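Local coordinates for protein nucleoporin NUP159 (Saccharomyces cerevisiae, PDB 1XIP) that forms part of the nuclear pore complex, where its N-terminal beta-propeller domain tethers the helicase Dbp5 to the pore for mRNA export, at residues Leu22-Ile27 with Glu372-Ile377; Leu40-Ile45 with Asn336-Ala341; Phe52-Gly57 with Tyr367-Glu372; Gly63-Leu68 with Ala341-Thr346. One frame throughout, in Å; residues are numbered along the deposited sequence.

Contact 1. Residues Leu22-Ile27 with Glu372-Ile377; sequences LGQKQI and EGSLQI
Leu-22 N, 2.8 Å from Ile-377 O, and Gly-23 N, weakly bonded, share that carbonyl in a classic beta bulge. Beyond it the antiparallel pairing is regular. Ile-377 N gives a 2.9 Å bond to Gly-23 O, and Leu-375 N reaches Lys-25 O at 2.8 Å. The tight, apolar part is on the face of Lys-25, Leu-375 and Ile-377, with Leu-22 and Ile-27 packing near it: Leu-22 CB lies 3.7 Å from Ile-377 CG2, and Ile-27 CD1 meets Leu-375 CD1 at 4.1 Å, with Ile-72 of helix 65-73 against both isoleucines.

The face of Gln-24, Gln-26, Ser-374 and Gln-376 is polar and looser. Gln-24, with CG anti to the backbone N (chi1 -167°), stretches over the neighbouring strand, its CG 3.5 Å from Ser-374 OG and its OE1 beside Gln-376 CB; the two glutamine amides, their planes 49° apart, do not bond. Exposed Gln-26 sends NE2 to Glu-372 O at 2.7 Å. Replacing Gln-24 with an alanine would probably uncover Ser-374 OG and Gln-376 CB on this side. Backbone bonds supply most of the polar grip, consistent with a velcro-like closure in which N-terminal strand 18-26 completes the last blade beside strand 374-381.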
# COMPACT_ATOMS: atom_id res chain seq x y z
N LEU A 22 16.05 11.92 -4.48
CA LEU A 22 16.50 12.88 -3.50
C LEU A 22 17.54 12.29 -2.52
O LEU A 22 18.45 13.00 -2.09
CB LEU A 22 15.31 13.52 -2.79
CG LEU A 22 15.05 14.99 -3.12
CD1 LEU A 22 15.22 15.28 -4.59
CD2 LEU A 22 13.67 15.39 -2.68
N GLY A 23 17.40 11.01 -2.18
CA GLY A 23 18.40 10.31 -1.37
C GLY A 23 17.90 9.05 -0.67
O GLY A 23 16.70 8.72 -0.72
N GLN A 24 18.82 8.35 -0.02
CA GLN A 24 18.53 7.04 0.59
C GLN A 24 19.48 6.73 1.73
O GLN A 24 20.69 6.89 1.60
CB GLN A 24 18.69 5.97 -0.45
CG GLN A 24 18.14 4.65 -0.06
CD GLN A 24 17.67 3.88 -1.27
OE1 GLN A 24 16.49 3.46 -1.34
NE2 GLN A 24 18.57 3.72 -2.25
N LYS A 25 18.92 6.25 2.84
CA LYS A 25 19.69 5.88 4.03
C LYS A 25 18.95 4.84 4.86
O LYS A 25 17.70 4.80 4.87
CB LYS A 25 20.00 7.11 4.87
CG LYS A 25 21.35 7.76 4.52
CD LYS A 25 21.49 9.18 5.04
CE LYS A 25 22.24 10.06 4.05
NZ LYS A 25 22.86 11.23 4.72
N GLN A 26 19.72 3.97 5.52
CA GLN A 26 19.13 3.05 6.48
C GLN A 26 18.81 3.85 7.71
O GLN A 26 19.70 4.46 8.30
CB GLN A 26 20.07 1.92 6.85
CG GLN A 26 19.43 0.97 7.87
CD GLN A 26 20.10 -0.37 7.94
OE1 GLN A 26 21.32 -0.45 8.02
NE2 GLN A 26 19.32 -1.43 7.92
N ILE A 27 17.54 3.88 8.09
CA ILE A 27 17.11 4.62 9.25
C ILE A 27 16.61 3.70 10.35
O ILE A 27 16.39 4.16 11.49
CB ILE A 27 16.03 5.67 8.89
CG1 ILE A 27 14.76 4.98 8.37
CG2 ILE A 27 16.61 6.72 7.90
CD1 ILE A 27 13.49 5.77 8.62
N GLU A 372 14.59 -3.58 4.42
CA GLU A 372 15.83 -3.45 5.17
C GLU A 372 15.94 -2.19 6.05
O GLU A 372 17.01 -1.85 6.50
CB GLU A 372 17.04 -3.49 4.23
CG GLU A 372 17.07 -4.71 3.33
CD GLU A 372 18.43 -4.92 2.67
OE1 GLU A 372 18.95 -3.96 2.06
OE2 GLU A 372 18.97 -6.06 2.77
N GLY A 373 14.84 -1.49 6.28
CA GLY A 373 14.85 -0.29 7.09
C GLY A 373 15.45 0.90 6.39
O GLY A 373 15.69 1.94 6.98
N SER A 374 15.73 0.75 5.10
CA SER A 374 16.23 1.85 4.30
C SER A 374 15.06 2.69 3.82
O SER A 374 14.00 2.15 3.50
CB SER A 374 17.03 1.32 3.12
OG SER A 374 17.80 2.36 2.56
N LEU A 375 15.26 4.00 3.79
CA LEU A 375 14.23 4.92 3.34
C LEU A 375 14.74 5.72 2.17
O LEU A 375 15.85 6.26 2.20
CB LEU A 375 13.77 5.86 4.46
CG LEU A 375 12.50 6.69 4.12
CD1 LEU A 375 11.49 6.59 5.19
CD2 LEU A 375 12.79 8.13 3.83
N GLN A 376 13.91 5.82 1.15
CA GLN A 376 14.22 6.54 -0.06
C GLN A 376 13.25 7.73 -0.22
O GLN A 376 12.03 7.59 0.03
CB GLN A 376 14.05 5.58 -1.22
CG GLN A 376 14.35 6.14 -2.55
CD GLN A 376 14.04 5.16 -3.69
OE1 GLN A 376 13.51 4.05 -3.45
NE2 GLN A 376 14.35 5.57 -4.92
N ILE A 377 13.77 8.89 -0.60
CA ILE A 377 12.91 10.02 -0.95
C ILE A 377 13.01 10.31 -2.44
O ILE A 377 14.11 10.47 -2.98
CB ILE A 377 13.25 11.31 -0.16
CG1 ILE A 377 13.03 11.12 1.35
CG2 ILE A 377 12.40 12.49 -0.67
CD1 ILE A 377 13.34 12.36 2.17

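Contact 2. Residues Leu40-Ile45 with Asn336-Ala341; sequences LQNLDI and NPIGVA
Asn-42 N donates to Ile-338 O across 2.8 Å, with an N-H...O angle of 160° and the donor tilted 21° from the carbonyl plane. This is the one direct hydrogen bond between the two segments. The strand parts, 43-45 and 339-341, run nearly parallel, at 13°, without pairing as a sheet; here a water takes over, donating to Leu-43 O at 3.1 Å and accepting from Val-340 N at 2.9 Å. Asn-42 is also held from its own blade and the next, its ND2 bonding to Ala-55 O and Val-90 O.

Side chains fill the rest. Leu-40 CD1 meets Ile-338 CG2 at 3.9 Å, the two branches crossing at a slant, while Ile-338 CG1 and CD1 lie alongside Asn-42 CB. Further along, the methyl of Ala-341 meets two larger chains of the other strand: Leu-43 CD2 is 3.8 Å from Ala-341 CB, and Ile-45 CG1 comes to 3.7 Å from the same methyl. Between these two patches Gly-339 lets the backbones come close, since a CB there would run into Leu-43 N and Asn-42 C.

These are edge strands of the first and last blades, near the middle of the propeller. One direct bond, one water bridge and apolar contacts imply a seam between separate sheets, joined by packing more than by continuous backbone pairing.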
# COMPACT_ATOMS: atom_id res chain seq x y z
N LEU A 40 2.00 -5.01 4.60
CA LEU A 40 2.65 -4.16 5.58
C LEU A 40 2.49 -2.72 5.17
O LEU A 40 2.64 -2.40 3.99
CB LEU A 40 4.13 -4.49 5.71
CG LEU A 40 4.63 -5.92 5.86
CD1 LEU A 40 6.17 -5.91 5.76
CD2 LEU A 40 4.24 -6.46 7.17
N GLN A 41 2.18 -1.86 6.14
CA GLN A 41 2.03 -0.44 5.89
C GLN A 41 2.75 0.29 6.98
O GLN A 41 2.13 0.91 7.87
CB GLN A 41 0.57 -0.08 5.87
CG GLN A 41 -0.09 -0.53 4.60
CD GLN A 41 -1.56 -0.32 4.61
OE1 GLN A 41 -2.05 0.69 4.08
NE2 GLN A 41 -2.30 -1.26 5.20
N ASN A 42 4.08 0.22 6.92
CA ASN A 42 4.90 0.51 8.06
C ASN A 42 5.55 1.91 8.02
O ASN A 42 6.61 2.14 8.63
CB ASN A 42 5.95 -0.58 8.21
CG ASN A 42 5.37 -1.85 8.79
OD1 ASN A 42 4.17 -2.09 8.76
ND2 ASN A 42 6.24 -2.69 9.32
N LEU A 43 4.91 2.83 7.30
CA LEU A 43 5.35 4.22 7.26
C LEU A 43 4.17 5.12 7.01
O LEU A 43 3.39 4.89 6.08
CB LEU A 43 6.40 4.42 6.17
CG LEU A 43 6.73 5.88 5.87
CD1 LEU A 43 7.81 6.37 6.84
CD2 LEU A 43 7.19 6.05 4.46
N ASP A 44 4.06 6.17 7.81
CA ASP A 44 3.03 7.19 7.61
C ASP A 44 3.62 8.56 7.88
O ASP A 44 4.60 8.69 8.60
CB ASP A 44 1.83 6.95 8.51
CG ASP A 44 0.58 7.73 8.05
OD1 ASP A 44 0.56 8.20 6.88
OD2 ASP A 44 -0.43 7.90 8.78
N ILE A 45 3.02 9.59 7.29
CA ILE A 45 3.49 10.95 7.43
C ILE A 45 2.30 11.82 7.72
O ILE A 45 1.24 11.65 7.15
CB ILE A 45 4.17 11.41 6.14
CG1 ILE A 45 5.53 10.72 5.98
CG2 ILE A 45 4.27 12.95 6.11
CD1 ILE A 45 6.27 11.06 4.68
N ASN A 336 12.03 -4.57 -1.62
CA ASN A 336 10.66 -4.12 -1.86
C ASN A 336 10.17 -3.19 -0.74
O ASN A 336 10.79 -3.15 0.33
CB ASN A 336 9.72 -5.31 -2.01
CG ASN A 336 10.44 -6.58 -2.13
OD1 ASN A 336 10.60 -7.10 -3.24
ND2 ASN A 336 10.97 -7.10 -0.99
N PRO A 337 9.09 -2.43 -0.97
CA PRO A 337 8.61 -1.48 0.03
C PRO A 337 7.84 -2.16 1.15
O PRO A 337 7.17 -3.15 0.91
CB PRO A 337 7.69 -0.55 -0.78
CG PRO A 337 7.22 -1.38 -1.92
CD PRO A 337 8.29 -2.39 -2.20
N ILE A 338 7.94 -1.63 2.36
CA ILE A 338 7.11 -2.09 3.45
C ILE A 338 6.21 -0.94 3.94
O ILE A 338 5.33 -1.14 4.78
CB ILE A 338 7.96 -2.67 4.60
CG1 ILE A 338 8.75 -1.55 5.30
CG2 ILE A 338 8.91 -3.76 4.10
CD1 ILE A 338 9.48 -2.00 6.52
N GLY A 339 6.46 0.26 3.40
CA GLY A 339 5.61 1.42 3.61
C GLY A 339 5.90 2.52 2.59
O GLY A 339 7.03 2.59 2.03
N VAL A 340 4.90 3.38 2.34
CA VAL A 340 4.98 4.47 1.36
C VAL A 340 4.20 5.64 1.91
O VAL A 340 3.16 5.47 2.50
CB VAL A 340 4.39 4.03 -0.02
CG1 VAL A 340 4.53 5.11 -1.05
CG2 VAL A 340 5.02 2.77 -0.54
N ALA A 341 4.67 6.86 1.73
CA ALA A 341 3.93 8.01 2.26
C ALA A 341 4.28 9.30 1.52
O ALA A 341 5.28 9.34 0.80
CB ALA A 341 4.17 8.16 3.76
O HOH W 1 2.76 2.65 4.10

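Contact 3. Residues Phe52-Gly57 with Tyr367-Glu372; sequences FVAASG and YILNNE
Ala-54 and Leu-369 point at each other across the gap between two strands, and the leucine does most of the reaching. Its CD1 branch ends 4.0 Å from Ala-54 CB and 4.1 Å from Ala-55 O, so one methyl lies against both the alanine side chain and the following backbone carbonyl. Ala-55 itself turns its CB the other way.

Two residues on, Ser-56 again faces the opposing segment. A chi1 of -172° swings OG away from the backbone N and carries the hydroxyl toward the turn at Asn-370 to Glu-372, 4.1 Å from Asn-370 O; that is mere proximity, because Ser-56 OG makes its hydrogen bond to Pro-29 O. No hydrogen bond joins the two segments. The axes of the short strand segments approach to 8.6 Å, 21° from parallel, the spacing of two sheets meeting through side chains, here two neighbouring propeller blades face to face.

Other residues cover Ala-54 and Ser-56: Leu-28 touches both, Phe-31 adds to the cover over the serine, and Leu-43 of strand 43-46 touches Ala-54. Two residues before Leu-369, Tyr-367 packs on Leu-65 and Leu-68 of helix 65-73, which continues the same interface between the blades.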
# COMPACT_ATOMS: atom_id res chain seq x y z
N PHE A 52 6.56 11.75 11.36
CA PHE A 52 6.45 10.42 10.73
C PHE A 52 6.48 9.32 11.78
O PHE A 52 7.12 9.49 12.84
CB PHE A 52 7.57 10.17 9.72
CG PHE A 52 8.93 9.99 10.36
CD1 PHE A 52 9.45 8.70 10.60
CD2 PHE A 52 9.69 11.10 10.73
CE1 PHE A 52 10.69 8.53 11.22
CE2 PHE A 52 10.92 10.93 11.33
CZ PHE A 52 11.42 9.64 11.58
N VAL A 53 5.76 8.24 11.51
CA VAL A 53 5.98 6.96 12.15
C VAL A 53 6.51 5.99 11.13
O VAL A 53 6.10 6.01 9.95
CB VAL A 53 4.68 6.26 12.62
CG1 VAL A 53 4.72 5.97 14.06
CG2 VAL A 53 3.46 6.99 12.19
N ALA A 54 7.32 5.07 11.60
CA ALA A 54 7.91 4.03 10.78
C ALA A 54 8.22 2.87 11.68
O ALA A 54 8.48 3.06 12.87
CB ALA A 54 9.17 4.54 10.12
N ALA A 55 8.14 1.66 11.13
CA ALA A 55 8.54 0.47 11.83
C ALA A 55 9.28 -0.50 10.88
O ALA A 55 8.78 -0.82 9.81
CB ALA A 55 7.33 -0.19 12.43
N SER A 56 10.46 -0.94 11.29
CA SER A 56 11.17 -1.99 10.56
C SER A 56 11.97 -2.81 11.53
O SER A 56 12.43 -2.29 12.55
CB SER A 56 12.11 -1.40 9.51
OG SER A 56 12.66 -2.42 8.68
N GLY A 57 12.14 -4.09 11.21
CA GLY A 57 12.89 -5.00 12.07
C GLY A 57 12.58 -4.92 13.56
O GLY A 57 13.49 -4.83 14.38
N TYR A 367 8.02 9.16 0.10
CA TYR A 367 8.95 8.43 0.96
C TYR A 367 8.62 6.96 0.85
O TYR A 367 7.42 6.58 0.98
CB TYR A 367 8.78 8.84 2.41
CG TYR A 367 9.27 10.21 2.77
CD1 TYR A 367 9.07 11.32 1.93
CD2 TYR A 367 9.91 10.43 4.00
CE1 TYR A 367 9.51 12.58 2.30
CE2 TYR A 367 10.33 11.69 4.37
CZ TYR A 367 10.14 12.76 3.52
OH TYR A 367 10.58 14.01 3.92
N ILE A 368 9.65 6.14 0.63
CA ILE A 368 9.48 4.68 0.49
C ILE A 368 10.42 3.95 1.45
O ILE A 368 11.63 4.22 1.46
CB ILE A 368 9.75 4.23 -0.99
CG1 ILE A 368 8.88 5.04 -1.98
CG2 ILE A 368 9.56 2.73 -1.15
CD1 ILE A 368 9.09 4.70 -3.45
N LEU A 369 9.86 3.02 2.25
CA LEU A 369 10.60 2.23 3.25
C LEU A 369 10.79 0.76 2.83
O LEU A 369 9.81 0.07 2.50
CB LEU A 369 9.87 2.28 4.60
CG LEU A 369 10.72 2.58 5.85
CD1 LEU A 369 10.05 2.03 7.10
CD2 LEU A 369 12.13 2.04 5.71
N ASN A 370 12.05 0.31 2.89
CA ASN A 370 12.53 -1.06 2.53
C ASN A 370 12.14 -2.16 3.47
O ASN A 370 11.90 -1.92 4.64
CB ASN A 370 14.06 -1.09 2.53
CG ASN A 370 14.63 -0.91 1.16
OD1 ASN A 370 15.84 -0.97 0.97
ND2 ASN A 370 13.76 -0.68 0.18
N ASN A 371 12.32 -3.40 3.02
CA ASN A 371 12.43 -4.57 3.87
C ASN A 371 13.73 -4.56 4.68
O ASN A 371 13.95 -5.44 5.52
CB ASN A 371 12.34 -5.86 3.05
CG ASN A 371 13.37 -5.94 1.91
OD1 ASN A 371 13.36 -5.12 0.99
ND2 ASN A 371 14.27 -6.93 1.98
N GLU A 372 14.59 -3.58 4.42
CA GLU A 372 15.83 -3.45 5.17
C GLU A 372 15.94 -2.19 6.05
O GLU A 372 17.01 -1.85 6.50
CB GLU A 372 17.04 -3.49 4.23
CG GLU A 372 17.07 -4.71 3.33
CD GLU A 372 18.43 -4.92 2.67
OE1 GLU A 372 18.95 -3.96 2.06
OE2 GLU A 372 18.97 -6.06 2.77

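Contact 4. Residues Gly63-Leu68 with Ala341-Thr346; sequences GELQLL and AVDVVT
An Asx turn built on Asp-343, at the end of strand 337-343, receives Leu-65, the first residue of helix 65-73. Leu-65 CD1 does the touching: it lies 3.6 Å from Asp-343 OD1, 3.9 Å from Val-345 CG2 and 3.7 Å from Thr-346 CG2. The leucine and threonine side chains cross at about a right angle, and the leucine methyl rests against the carboxylate and the threonine methyl together. The side chain of Gln-66, bent at its second torsion, lies beside Thr-346.

The turn holds its own shape. In Asp-343 a chi1 of 166° sets CG opposite N, which folds the carboxylate back over the loop. Val-345 N donates to Asp-343 OD1 at 3.1 Å, nearly along the C-O axis, and Thr-346 N adds a weak bond to the same oxygen. Thr-346 OG1 donates to Asp-343 OD2 at 2.6 Å, on the syn lone pair, and Tyr-367 OH bonds to that oxygen as well. So many polar partners round a buried carboxylate would be expected to favour its charged form. With an alanine in place of Asp-343, the amide of Val-345 and the hydroxyls of Thr-346 and Tyr-367 would probably be left without this mate, and the loop set free to move.

Arg-69 of helix 65-73 bonds to Thr-346 OG1. Ile-45 of strand 43-46 and Tyr-367 of strand 365-370 both pack on Leu-65, so the helix start, the loop and two strands meet here.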
# COMPACT_ATOMS: atom_id res chain seq x y z
N GLY A 63 9.00 10.34 14.81
CA GLY A 63 10.07 11.36 14.69
C GLY A 63 9.68 12.64 13.93
O GLY A 63 8.63 12.70 13.30
N GLU A 64 10.52 13.67 14.00
CA GLU A 64 10.27 14.92 13.28
C GLU A 64 10.50 14.77 11.76
O GLU A 64 11.53 14.22 11.33
CB GLU A 64 11.19 16.01 13.82
CG GLU A 64 10.52 16.99 14.79
CD GLU A 64 9.43 17.86 14.13
OE1 GLU A 64 9.47 18.10 12.86
OE2 GLU A 64 8.52 18.31 14.88
N LEU A 65 9.56 15.25 10.96
CA LEU A 65 9.63 15.12 9.51
C LEU A 65 10.76 15.93 8.87
O LEU A 65 11.49 15.42 8.01
CB LEU A 65 8.30 15.51 8.88
CG LEU A 65 7.67 14.80 7.67
CD1 LEU A 65 6.84 15.82 6.89
CD2 LEU A 65 8.66 14.10 6.77
N GLN A 66 10.90 17.20 9.27
CA GLN A 66 11.99 18.03 8.73
C GLN A 66 13.34 17.37 8.97
O GLN A 66 14.24 17.48 8.15
CB GLN A 66 11.97 19.44 9.34
CG GLN A 66 12.91 20.44 8.68
CD GLN A 66 12.60 20.68 7.20
OE1 GLN A 66 13.44 20.42 6.33
NE2 GLN A 66 11.39 21.17 6.92
N LEU A 67 13.46 16.68 10.11
CA LEU A 67 14.68 15.98 10.47
C LEU A 67 14.95 14.83 9.51
O LEU A 67 16.05 14.70 8.99
CB LEU A 67 14.59 15.45 11.90
CG LEU A 67 15.68 15.80 12.91
CD1 LEU A 67 17.05 15.80 12.24
CD2 LEU A 67 15.41 17.16 13.56
N LEU A 68 13.94 14.02 9.26
CA LEU A 68 14.09 12.89 8.37
C LEU A 68 14.45 13.35 6.96
O LEU A 68 15.35 12.81 6.33
CB LEU A 68 12.82 12.05 8.37
CG LEU A 68 12.77 10.85 7.45
CD1 LEU A 68 13.82 9.83 7.84
CD2 LEU A 68 11.34 10.25 7.46
N ALA A 341 4.67 6.86 1.73
CA ALA A 341 3.93 8.01 2.26
C ALA A 341 4.28 9.30 1.52
O ALA A 341 5.28 9.34 0.80
CB ALA A 341 4.17 8.16 3.76
N VAL A 342 3.46 10.34 1.68
CA VAL A 342 3.65 11.58 0.93
C VAL A 342 3.92 12.80 1.79
O VAL A 342 3.19 13.08 2.74
CB VAL A 342 2.44 11.90 -0.01
CG1 VAL A 342 2.76 13.03 -0.94
CG2 VAL A 342 2.07 10.65 -0.83
N ASP A 343 4.97 13.52 1.42
CA ASP A 343 5.43 14.69 2.13
C ASP A 343 5.26 15.91 1.23
O ASP A 343 5.73 15.95 0.11
CB ASP A 343 6.89 14.47 2.55
CG ASP A 343 7.60 15.75 3.01
OD1 ASP A 343 6.96 16.75 3.40
OD2 ASP A 343 8.84 15.82 3.03
N VAL A 344 4.59 16.90 1.78
CA VAL A 344 4.14 18.07 1.05
C VAL A 344 4.64 19.36 1.73
O VAL A 344 4.59 20.42 1.14
CB VAL A 344 2.57 18.04 0.99
CG1 VAL A 344 1.95 19.43 1.10
CG2 VAL A 344 2.11 17.34 -0.27
N VAL A 345 5.17 19.25 2.95
CA VAL A 345 5.41 20.44 3.79
C VAL A 345 6.86 20.84 4.11
O VAL A 345 7.11 22.00 4.46
CB VAL A 345 4.62 20.38 5.13
CG1 VAL A 345 3.11 20.53 4.88
CG2 VAL A 345 4.95 19.10 5.93
N THR A 346 7.81 19.89 4.00
CA THR A 346 9.24 20.18 4.29
C THR A 346 9.86 21.16 3.27
O THR A 346 9.31 21.36 2.18
CB THR A 346 10.10 18.87 4.41
OG1 THR A 346 10.06 18.12 3.19
CG2 THR A 346 9.51 17.93 5.41

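How the contacts relate
Contacts 2 and 3 are buried and contact 2 lies nearest the middle of the propeller; contacts 1 and 4 sit farther out and are partly open. Contact 1 is pairing within one sheet, rich in backbone bonds, whereas contacts 2, 3 and 4 join that last blade to the first, with a single direct hydrogen bond among the three. Strand 337-343 serves both contact 2 and contact 4, which share Ala-341, and Glu-372 belongs to contacts 1 and 3. Tyr-367 ties the set together: it pairs with Ala-341 through its backbone N, its ring packs against Ile-377 of contact 1, and its hydroxyl reaches the turn of contact 4.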